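Local coordinates for protein beta-porphyranase (Bacteroides plebeius, PDB 4AWD) that hydrolyses the sulfated red-algal polysaccharide porphyran at its 1,4 linkages between beta-D-galactopyranose and alpha-L-galactopyranose-6-sulfate, releasing mainly a disaccharide, at residues A[154-159]-A[279-284]; A[171-176]-A[207-212]; A[249-254]-A[267-272]. All coordinates share one frame; numbering follows the deposited sequence.

Interaction 1 (A[154-159]-A[279-284]); sequences SNRPVM and PMFIHI
Ser154 and Phe281 form an antiparallel hydrogen-bonded pair where strands 149-163 and 281-285 run next to each other in the beta-jelly-roll of this GH16 enzyme. Two backbone bonds define the pair: Phe281 N to Ser154 O at 2.8 Å, and Ser154 N to Phe281 O at 3.0 Å. Past this pair the strands part at Asn155 and Met280, while the other way the ladder runs on, His283 bonding to the Trp152 backbone.

One side-chain bond extends the grip beyond the pair. Asn155 ND2 donates to Pro279 O at 3.1 Å with an N-H...O angle of 163°. The acceptor lies almost in the amide plane of Asn155, whereas the donor sits above the carbonyl plane of Pro279. The other end of this amide is also engaged, since Asn155 OD1 accepts from the backbone N of Gln175 on strand 168-182; the two bonds together fix the amide's rotation.

Van der Waals contacts, some with polar backbone atoms, make up the rest. The Met280 chain is extended beyond CG and runs past the Ser154 backbone, bringing its SD 3.6 Å from Ser154 N. The Phe281 ring owes its position to a chi1 of 53°, with CG between the backbone N and the carbonyl carbon, which swings the ring back over the neighbouring strand. Ser154 O then stands 3.2 Å above one ring face, displaced toward the rim. Tyr74 stacks on this same ring. Ser154 CB approaches CE1 of Phe281 at 4.0 Å, and at the ring edge, near its plane, Arg156 CG lies 4.1 Å from Phe281 CE2.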
loop_
_atom_site.group_PDB
_atom_site.type_symbol
_atom_site.label_atom_id
_atom_site.label_comp_id
_atom_site.label_asym_id
_atom_site.label_seq_id
_atom_site.Cartn_x
_atom_site.Cartn_y
_atom_site.Cartn_z
ATOM N N SER A 154 1.045 0.269 -7.130
ATOM C CA SER A 154 2.241 0.803 -7.735
ATOM C C SER A 154 2.422 0.208 -9.113
ATOM O O SER A 154 1.823 -0.823 -9.439
ATOM C CB SER A 154 3.451 0.419 -6.880
ATOM O OG SER A 154 4.548 1.273 -7.127
ATOM N N ASN A 155 3.262 0.851 -9.917
ATOM C CA ASN A 155 3.710 0.260 -11.160
ATOM C C ASN A 155 5.209 0.479 -11.380
ATOM O O ASN A 155 5.872 1.153 -10.594
ATOM C CB ASN A 155 2.863 0.737 -12.349
ATOM C CG ASN A 155 2.910 2.250 -12.551
ATOM O OD1 ASN A 155 3.869 2.911 -12.175
ATOM N ND2 ASN A 155 1.874 2.792 -13.163
ATOM N N ARG A 156 5.733 -0.117 -12.441
ATOM C CA ARG A 156 7.148 -0.053 -12.740
ATOM C C ARG A 156 7.474 1.100 -13.683
ATOM O O ARG A 156 6.606 1.568 -14.413
ATOM C CB ARG A 156 7.602 -1.376 -13.319
ATOM C CG ARG A 156 7.473 -2.493 -12.312
ATOM C CD ARG A 156 7.338 -3.793 -13.033
ATOM N NE ARG A 156 8.633 -4.336 -13.440
ATOM C CZ ARG A 156 8.794 -5.260 -14.384
ATOM N NH1 ARG A 156 7.735 -5.747 -15.048
ATOM N NH2 ARG A 156 10.019 -5.691 -14.666
ATOM N N PRO A 157 8.719 1.584 -13.640
ATOM C CA PRO A 157 9.098 2.755 -14.424
ATOM C C PRO A 157 9.072 2.515 -15.928
ATOM O O PRO A 157 9.400 1.438 -16.392
ATOM C CB PRO A 157 10.526 3.066 -13.943
ATOM C CG PRO A 157 10.999 1.849 -13.249
ATOM C CD PRO A 157 9.795 1.150 -12.727
ATOM N N VAL A 158 8.653 3.532 -16.667
ATOM C CA VAL A 158 8.581 3.478 -18.118
ATOM C C VAL A 158 9.523 4.548 -18.656
ATOM O O VAL A 158 9.523 5.692 -18.171
ATOM C CB VAL A 158 7.116 3.702 -18.608
ATOM C CG1 VAL A 158 7.064 4.315 -20.002
ATOM C CG2 VAL A 158 6.333 2.399 -18.564
ATOM N N MET A 159 10.337 4.168 -19.635
ATOM C CA MET A 159 11.326 5.076 -20.215
ATOM C C MET A 159 10.711 5.948 -21.316
ATOM O O MET A 159 9.924 5.471 -22.141
ATOM C CB MET A 159 12.538 4.293 -20.741
ATOM C CG MET A 159 13.806 5.120 -20.923
ATOM S SD MET A 159 13.927 5.964 -22.524
ATOM C CE MET A 159 14.232 4.588 -23.642
ATOM N N PRO A 279 -2.112 1.679 -15.433
ATOM C CA PRO A 279 -2.571 0.695 -14.448
ATOM C C PRO A 279 -1.454 0.278 -13.467
ATOM O O PRO A 279 -0.267 0.592 -13.691
ATOM C CB PRO A 279 -2.993 -0.479 -15.324
ATOM C CG PRO A 279 -2.051 -0.396 -16.517
ATOM C CD PRO A 279 -1.930 1.080 -16.776
ATOM N N MET A 280 -1.837 -0.421 -12.395
ATOM C CA MET A 280 -0.910 -0.788 -11.321
ATOM C C MET A 280 -1.120 -2.206 -10.818
ATOM O O MET A 280 -2.149 -2.850 -11.105
ATOM C CB MET A 280 -1.074 0.161 -10.126
ATOM C CG MET A 280 -0.615 1.587 -10.355
ATOM S SD MET A 280 -0.950 2.649 -8.924
ATOM C CE MET A 280 -0.530 4.232 -9.640
ATOM N N PHE A 281 -0.146 -2.685 -10.047
ATOM C CA PHE A 281 -0.335 -3.875 -9.212
ATOM C C PHE A 281 -0.651 -3.474 -7.769
ATOM O O PHE A 281 -0.394 -2.336 -7.366
ATOM C CB PHE A 281 0.874 -4.829 -9.288
ATOM C CG PHE A 281 2.205 -4.184 -9.006
ATOM C CD1 PHE A 281 2.675 -4.058 -7.705
ATOM C CD2 PHE A 281 3.012 -3.748 -10.046
ATOM C CE1 PHE A 281 3.919 -3.480 -7.447
ATOM C CE2 PHE A 281 4.249 -3.168 -9.807
ATOM C CZ PHE A 281 4.705 -3.037 -8.505
ATOM N N ILE A 282 -1.228 -4.404 -7.004
ATOM C CA ILE A 282 -1.450 -4.199 -5.563
ATOM C C ILE A 282 -0.179 -4.576 -4.803
ATOM O O ILE A 282 0.404 -5.634 -5.064
ATOM C CB ILE A 282 -2.608 -5.089 -5.021
ATOM C CG1 ILE A 282 -3.915 -4.857 -5.792
ATOM C CG2 ILE A 282 -2.815 -4.879 -3.521
ATOM C CD1 ILE A 282 -4.736 -3.699 -5.282
ATOM N N HIS A 283 0.256 -3.716 -3.885
ATOM C CA HIS A 283 1.277 -4.089 -2.906
ATOM C C HIS A 283 0.713 -4.141 -1.489
ATOM O O HIS A 283 -0.020 -3.253 -1.063
ATOM C CB HIS A 283 2.455 -3.124 -2.944
ATOM C CG HIS A 283 3.731 -3.740 -3.443
ATOM N ND1 HIS A 283 4.806 -2.984 -3.864
ATOM C CD2 HIS A 283 4.106 -5.036 -3.581
ATOM C CE1 HIS A 283 5.788 -3.787 -4.238
ATOM N NE2 HIS A 283 5.389 -5.036 -4.077
ATOM N N ILE A 284 1.045 -5.183 -0.751
ATOM C CA ILE A 284 0.614 -5.262 0.634
ATOM C C ILE A 284 1.871 -5.503 1.465
ATOM O O ILE A 284 2.465 -6.565 1.394
ATOM C CB ILE A 284 -0.463 -6.355 0.864
ATOM C CG1 ILE A 284 -1.544 -6.295 -0.226
ATOM C CG2 ILE A 284 -1.086 -6.182 2.251
ATOM C CD1 ILE A 284 -2.611 -7.393 -0.168
#

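Interaction 2 (A[171-176]-A[207-212]); sequences TWSSQE and THYWYQ
Glu176 and Trp210 meet across two antiparallel strands, 171-176 and 207-212, whose axes approach to 4.7 Å at 168°. Hydrogen-bonded pairs Trp172-Gln212, Ser174-Trp210 and Glu176-His208 alternate with the non-hydrogen-bonded pairs Ser173-Tyr211 and Gln175-Tyr209, so Glu176, His208 and Trp210 share one face of the sheet.

The Glu176 side chain can be followed outward. Its CB lies 4.0 Å from His208 CB and also sits in the plane of the Trp210 indole, at the edge. With CG anti to the backbone N (chi1 -174°) and the chain extended beyond it, the side chain rises beside His208, and CG comes within 4.0 Å of His208 CD2. At the tip, OE1 accepts from Trp210 NE1 at 2.8 Å; the indole N-H meets OE1 nearly along the C-O axis, and carboxylate and indole are nearly coplanar. The bond thus limits rotation of the carboxylate. His208 is held in turn by Asp220, bonded to ND1, and weakly by Asp178 at NE2.

On the other face, Gln175 and Tyr209 lie side by side, amide and ring planes 29° apart, and Gln175 NE2 is 3.3 Å from Tyr209 CE2. Thr171 CG2 packs on Tyr211 OH at 3.5 Å, a hydroxyl that is hydrogen-bonded to Glu213.

A glycerol bound beside Glu176, probably from the crystallisation liquor, is consistent with a pocket here. Glu176, the nucleophile by similarity, begins the ExDxxE motif, which runs through Asp178 to Glu181, the probable proton donor: the signature of the GH16 catalytic strand, set in the substrate cleft of the jelly-roll.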
loop_
_atom_site.group_PDB
_atom_site.type_symbol
_atom_site.label_atom_id
_atom_site.label_comp_id
_atom_site.label_asym_id
_atom_site.label_seq_id
_atom_site.Cartn_x
_atom_site.Cartn_y
_atom_site.Cartn_z
ATOM N N THR A 171 14.635 9.513 -19.746
ATOM C CA THR A 171 13.893 9.775 -18.518
ATOM C C THR A 171 13.001 8.586 -18.144
ATOM O O THR A 171 12.627 7.777 -18.998
ATOM C CB THR A 171 13.038 11.058 -18.616
ATOM O OG1 THR A 171 11.841 10.786 -19.354
ATOM C CG2 THR A 171 13.810 12.178 -19.282
ATOM N N TRP A 172 12.669 8.490 -16.859
ATOM C CA TRP A 172 11.777 7.450 -16.374
ATOM C C TRP A 172 10.731 8.024 -15.444
ATOM O O TRP A 172 11.023 8.926 -14.662
ATOM C CB TRP A 172 12.550 6.353 -15.653
ATOM C CG TRP A 172 13.564 5.676 -16.521
ATOM C CD1 TRP A 172 13.379 4.564 -17.312
ATOM C CD2 TRP A 172 14.926 6.062 -16.683
ATOM N NE1 TRP A 172 14.548 4.244 -17.952
ATOM C CE2 TRP A 172 15.513 5.150 -17.590
ATOM C CE3 TRP A 172 15.712 7.097 -16.152
ATOM C CZ2 TRP A 172 16.857 5.239 -17.974
ATOM C CZ3 TRP A 172 17.046 7.190 -16.539
ATOM C CH2 TRP A 172 17.606 6.260 -17.438
ATOM N N SER A 173 9.517 7.487 -15.550
ATOM C CA SER A 173 8.440 7.797 -14.625
ATOM C C SER A 173 7.673 6.542 -14.202
ATOM O O SER A 173 7.628 5.545 -14.928
ATOM C CB SER A 173 7.487 8.832 -15.229
ATOM O OG SER A 173 6.779 8.288 -16.334
ATOM N N SER A 174 7.104 6.604 -13.004
ATOM C CA SER A 174 6.171 5.598 -12.510
ATOM C C SER A 174 5.227 6.263 -11.516
ATOM O O SER A 174 5.396 7.438 -11.191
ATOM C CB SER A 174 6.898 4.421 -11.864
ATOM O OG SER A 174 7.575 4.808 -10.682
ATOM N N GLN A 175 4.218 5.528 -11.063
ATOM C CA GLN A 175 3.256 6.070 -10.112
ATOM C C GLN A 175 3.023 5.103 -8.960
ATOM O O GLN A 175 3.320 3.914 -9.057
ATOM C CB GLN A 175 1.928 6.433 -10.792
ATOM C CG GLN A 175 2.039 7.470 -11.905
ATOM C CD GLN A 175 2.483 6.859 -13.237
ATOM O OE1 GLN A 175 1.968 5.831 -13.668
ATOM N NE2 GLN A 175 3.449 7.498 -13.885
ATOM N N GLU A 176 2.470 5.634 -7.881
ATOM C CA GLU A 176 2.345 4.920 -6.641
ATOM C C GLU A 176 1.191 5.534 -5.868
ATOM O O GLU A 176 1.162 6.749 -5.649
ATOM C CB GLU A 176 3.646 5.047 -5.833
ATOM C CG GLU A 176 3.695 4.215 -4.565
ATOM C CD GLU A 176 5.078 4.201 -3.945
ATOM O OE1 GLU A 176 6.027 4.759 -4.547
ATOM O OE2 GLU A 176 5.227 3.646 -2.843
ATOM N N THR A 207 -0.079 10.089 -2.983
ATOM C CA THR A 207 0.189 9.792 -4.375
ATOM C C THR A 207 1.609 10.214 -4.698
ATOM O O THR A 207 2.099 11.230 -4.188
ATOM C CB THR A 207 -0.719 10.590 -5.310
ATOM O OG1 THR A 207 -0.385 11.987 -5.218
ATOM C CG2 THR A 207 -2.212 10.368 -4.980
ATOM N N HIS A 208 2.265 9.447 -5.566
ATOM C CA HIS A 208 3.594 9.798 -6.031
ATOM C C HIS A 208 3.650 9.678 -7.542
ATOM O O HIS A 208 3.281 8.638 -8.095
ATOM C CB HIS A 208 4.647 8.874 -5.409
ATOM C CG HIS A 208 4.554 8.761 -3.919
ATOM N ND1 HIS A 208 5.334 9.511 -3.064
ATOM C CD2 HIS A 208 3.782 7.978 -3.131
ATOM C CE1 HIS A 208 5.035 9.208 -1.815
ATOM N NE2 HIS A 208 4.098 8.277 -1.827
ATOM N N TYR A 209 4.094 10.742 -8.208
ATOM C CA TYR A 209 4.553 10.620 -9.575
ATOM C C TYR A 209 6.074 10.634 -9.516
ATOM O O TYR A 209 6.672 11.666 -9.198
ATOM C CB TYR A 209 4.023 11.771 -10.445
ATOM C CG TYR A 209 4.328 11.599 -11.925
ATOM C CD1 TYR A 209 5.511 12.065 -12.463
ATOM C CD2 TYR A 209 3.438 10.953 -12.772
ATOM C CE1 TYR A 209 5.803 11.919 -13.818
ATOM C CE2 TYR A 209 3.728 10.786 -14.128
ATOM C CZ TYR A 209 4.912 11.285 -14.639
ATOM O OH TYR A 209 5.231 11.141 -15.971
ATOM N N TRP A 210 6.702 9.495 -9.797
ATOM C CA TRP A 210 8.158 9.404 -9.724
ATOM C C TRP A 210 8.774 9.851 -11.033
ATOM O O TRP A 210 8.389 9.362 -12.095
ATOM C CB TRP A 210 8.609 7.972 -9.399
ATOM C CG TRP A 210 8.259 7.561 -8.027
ATOM C CD1 TRP A 210 7.165 6.841 -7.643
ATOM C CD2 TRP A 210 8.986 7.858 -6.828
ATOM N NE1 TRP A 210 7.164 6.667 -6.277
ATOM C CE2 TRP A 210 8.270 7.283 -5.750
ATOM C CE3 TRP A 210 10.180 8.540 -6.560
ATOM C CZ2 TRP A 210 8.713 7.363 -4.420
ATOM C CZ3 TRP A 210 10.618 8.623 -5.236
ATOM C CH2 TRP A 210 9.876 8.035 -4.181
ATOM N N TYR A 211 9.732 10.767 -10.965
ATOM C CA TYR A 211 10.390 11.260 -12.172
ATOM C C TYR A 211 11.897 11.323 -12.029
ATOM O O TYR A 211 12.419 11.739 -10.983
ATOM C CB TYR A 211 9.861 12.631 -12.578
ATOM C CG TYR A 211 10.479 13.166 -13.857
ATOM C CD1 TYR A 211 10.006 12.752 -15.102
ATOM C CD2 TYR A 211 11.528 14.082 -13.819
ATOM C CE1 TYR A 211 10.552 13.243 -16.284
ATOM C CE2 TYR A 211 12.092 14.581 -14.998
ATOM C CZ TYR A 211 11.596 14.159 -16.228
ATOM O OH TYR A 211 12.140 14.648 -17.402
ATOM N N GLN A 212 12.587 10.923 -13.100
ATOM C CA GLN A 212 14.036 10.901 -13.121
ATOM C C GLN A 212 14.595 11.048 -14.529
ATOM O O GLN A 212 14.145 10.388 -15.463
ATOM C CB GLN A 212 14.539 9.596 -12.512
ATOM C CG GLN A 212 16.042 9.550 -12.305
ATOM C CD GLN A 212 16.501 8.233 -11.754
ATOM O OE1 GLN A 212 15.791 7.233 -11.827
ATOM N NE2 GLN A 212 17.698 8.221 -11.194
#

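Interaction 3 (A[249-254]-A[267-272]); sequences DANTVK and PTTKYT
The side chains of Asn251 and Thr269 cross at about a right angle, with Asn251 ND2 3.7 Å from the methyl CG2 of Thr269. Asn251 CG stands anti to its own carbonyl carbon (chi1 -63°), which carries the amide toward the loop 267-272; there ND2 also donates to the backbone O of Asp273. Pro267 meets the turn with the CD corner of its ring, 3.3 Å from Asn251 O, while its CG corner reaches Val253 CG2 at the longer distance of 4.4 Å.

Direct bonding between the segments is replaced by a bridging water. It donates to Asn251 O at 3.0 Å and to Pro267 O at 2.6 Å, and accepts from Asn251 ND2, so one molecule joins the two backbones and the amide.

Asp249 points its carboxylate back over the turn: OD1 accepts from Asn251 N at 2.8 Å on its anti side and from Thr252 OG1 at 2.9 Å on its syn side. Lys266 also bonds to Thr252 OG1. The result is an Asx turn superimposed on the type I turn Asp249-Thr252, the tight reversal that closes the beta hairpin of strands 241-249 and 252-257.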
loop_
_atom_site.group_PDB
_atom_site.type_symbol
_atom_site.label_atom_id
_atom_site.label_comp_id
_atom_site.label_asym_id
_atom_site.label_seq_id
_atom_site.Cartn_x
_atom_site.Cartn_y
_atom_site.Cartn_z
ATOM N N ASP A 249 -10.071 8.803 -11.951
ATOM C CA ASP A 249 -9.478 9.002 -13.284
ATOM C C ASP A 249 -7.998 9.334 -13.149
ATOM O O ASP A 249 -7.424 9.215 -12.068
ATOM C CB ASP A 249 -10.202 10.104 -14.092
ATOM C CG ASP A 249 -10.255 11.430 -13.362
ATOM O OD1 ASP A 249 -9.265 11.819 -12.710
ATOM O OD2 ASP A 249 -11.311 12.092 -13.425
ATOM N N ALA A 250 -7.387 9.758 -14.246
ATOM C CA ALA A 250 -5.963 10.011 -14.271
ATOM C C ALA A 250 -5.562 11.218 -13.441
ATOM O O ALA A 250 -4.378 11.399 -13.174
ATOM C CB ALA A 250 -5.482 10.154 -15.684
ATOM N N ASN A 251 -6.528 12.029 -13.017
ATOM C CA ASN A 251 -6.230 13.232 -12.223
ATOM C C ASN A 251 -6.783 13.243 -10.788
ATOM O O ASN A 251 -6.642 14.249 -10.079
ATOM C CB ASN A 251 -6.718 14.489 -12.945
ATOM C CG ASN A 251 -6.024 14.701 -14.264
ATOM O OD1 ASN A 251 -6.510 14.260 -15.299
ATOM N ND2 ASN A 251 -4.872 15.365 -14.239
ATOM N N THR A 252 -7.404 12.147 -10.356
ATOM C CA THR A 252 -8.268 12.209 -9.170
ATOM C C THR A 252 -8.395 10.892 -8.428
ATOM O O THR A 252 -8.819 9.886 -8.987
ATOM C CB THR A 252 -9.676 12.675 -9.569
ATOM O OG1 THR A 252 -9.550 13.692 -10.567
ATOM C CG2 THR A 252 -10.455 13.216 -8.361
ATOM N N VAL A 253 -8.032 10.916 -7.158
ATOM C CA VAL A 253 -8.167 9.761 -6.285
ATOM C C VAL A 253 -8.828 10.239 -4.999
ATOM O O VAL A 253 -8.514 11.320 -4.514
ATOM C CB VAL A 253 -6.803 9.113 -5.980
ATOM C CG1 VAL A 253 -7.020 7.787 -5.316
ATOM C CG2 VAL A 253 -5.993 8.893 -7.267
ATOM N N LYS A 254 -9.771 9.456 -4.476
ATOM C CA LYS A 254 -10.572 9.861 -3.309
ATOM C C LYS A 254 -10.543 8.787 -2.220
ATOM O O LYS A 254 -10.796 7.614 -2.493
ATOM C CB LYS A 254 -12.022 10.145 -3.720
ATOM C CG LYS A 254 -12.166 11.190 -4.827
ATOM C CD LYS A 254 -13.630 11.627 -5.084
ATOM C CE LYS A 254 -13.670 12.810 -6.062
ATOM N NZ LYS A 254 -15.068 13.261 -6.455
ATOM N N PRO A 267 -3.226 14.048 -8.169
ATOM C CA PRO A 267 -1.776 13.863 -8.316
ATOM C C PRO A 267 -1.207 14.925 -9.250
ATOM O O PRO A 267 -1.931 15.446 -10.116
ATOM C CB PRO A 267 -1.645 12.461 -8.931
ATOM C CG PRO A 267 -2.932 11.783 -8.656
ATOM C CD PRO A 267 -3.973 12.880 -8.675
ATOM N N THR A 268 0.069 15.241 -9.059
ATOM C CA THR A 268 0.686 16.419 -9.662
ATOM C C THR A 268 0.802 16.325 -11.188
ATOM O O THR A 268 1.150 15.274 -11.739
ATOM C CB THR A 268 2.063 16.728 -9.015
ATOM O OG1 THR A 268 2.724 17.773 -9.739
ATOM C CG2 THR A 268 2.933 15.511 -9.021
ATOM N N THR A 269 0.496 17.438 -11.850
ATOM C CA THR A 269 0.518 17.511 -13.301
ATOM C C THR A 269 1.828 18.129 -13.799
ATOM O O THR A 269 1.922 18.566 -14.964
ATOM C CB THR A 269 -0.662 18.317 -13.843
ATOM O OG1 THR A 269 -0.662 19.624 -13.237
ATOM C CG2 THR A 269 -1.967 17.606 -13.556
ATOM N N LYS A 270 2.837 18.142 -12.924
ATOM C CA LYS A 270 4.117 18.744 -13.255
ATOM C C LYS A 270 4.666 18.194 -14.566
ATOM O O LYS A 270 5.068 18.959 -15.445
ATOM C CB LYS A 270 5.138 18.551 -12.130
ATOM C CG LYS A 270 6.374 19.447 -12.258
ATOM C CD LYS A 270 7.271 19.338 -11.029
ATOM C CE LYS A 270 8.585 20.072 -11.253
ATOM N NZ LYS A 270 9.495 19.937 -10.090
ATOM N N TYR A 271 4.654 16.874 -14.709
ATOM C CA TYR A 271 5.305 16.245 -15.855
ATOM C C TYR A 271 4.361 15.733 -16.934
ATOM O O TYR A 271 4.800 15.443 -18.039
ATOM C CB TYR A 271 6.262 15.148 -15.393
ATOM C CG TYR A 271 7.366 15.634 -14.466
ATOM C CD1 TYR A 271 8.500 16.263 -14.970
ATOM C CD2 TYR A 271 7.268 15.466 -13.089
ATOM C CE1 TYR A 271 9.509 16.720 -14.125
ATOM C CE2 TYR A 271 8.282 15.903 -12.232
ATOM C CZ TYR A 271 9.397 16.528 -12.761
ATOM O OH TYR A 271 10.407 16.960 -11.924
ATOM N N THR A 272 3.072 15.637 -16.611
ATOM C CA THR A 272 2.029 15.224 -17.556
ATOM C C THR A 272 0.656 15.662 -17.062
ATOM O O THR A 272 0.408 15.690 -15.860
ATOM C CB THR A 272 2.008 13.694 -17.782
ATOM O OG1 THR A 272 0.773 13.313 -18.403
ATOM C CG2 THR A 272 2.176 12.934 -16.460
HETATM O O HOH W 1 -4.300 15.804 -11.119
#

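How the interactions relate
From the N terminus, 154-159 comes first and waits longest for its partner: interaction 1 closes only at 279-284, a loop of 119 intervening residues. Interactions 2 and 3 both nest inside it, in series and without crossing, the first joining 171-176 to 207-212, the second 249-254 to 267-272. Interactions 1 and 2 touch directly, since strands 149-163 and 168-182 are sheet neighbours, with Val158 N 2.9 Å from Ser173 O. Interactions 2 and 3 meet through side chains, Tyr271 stacking on Tyr211. Interactions 1 and 3 do not touch, their nearest atoms about 8 Å apart, and interaction 2 is in contact with both.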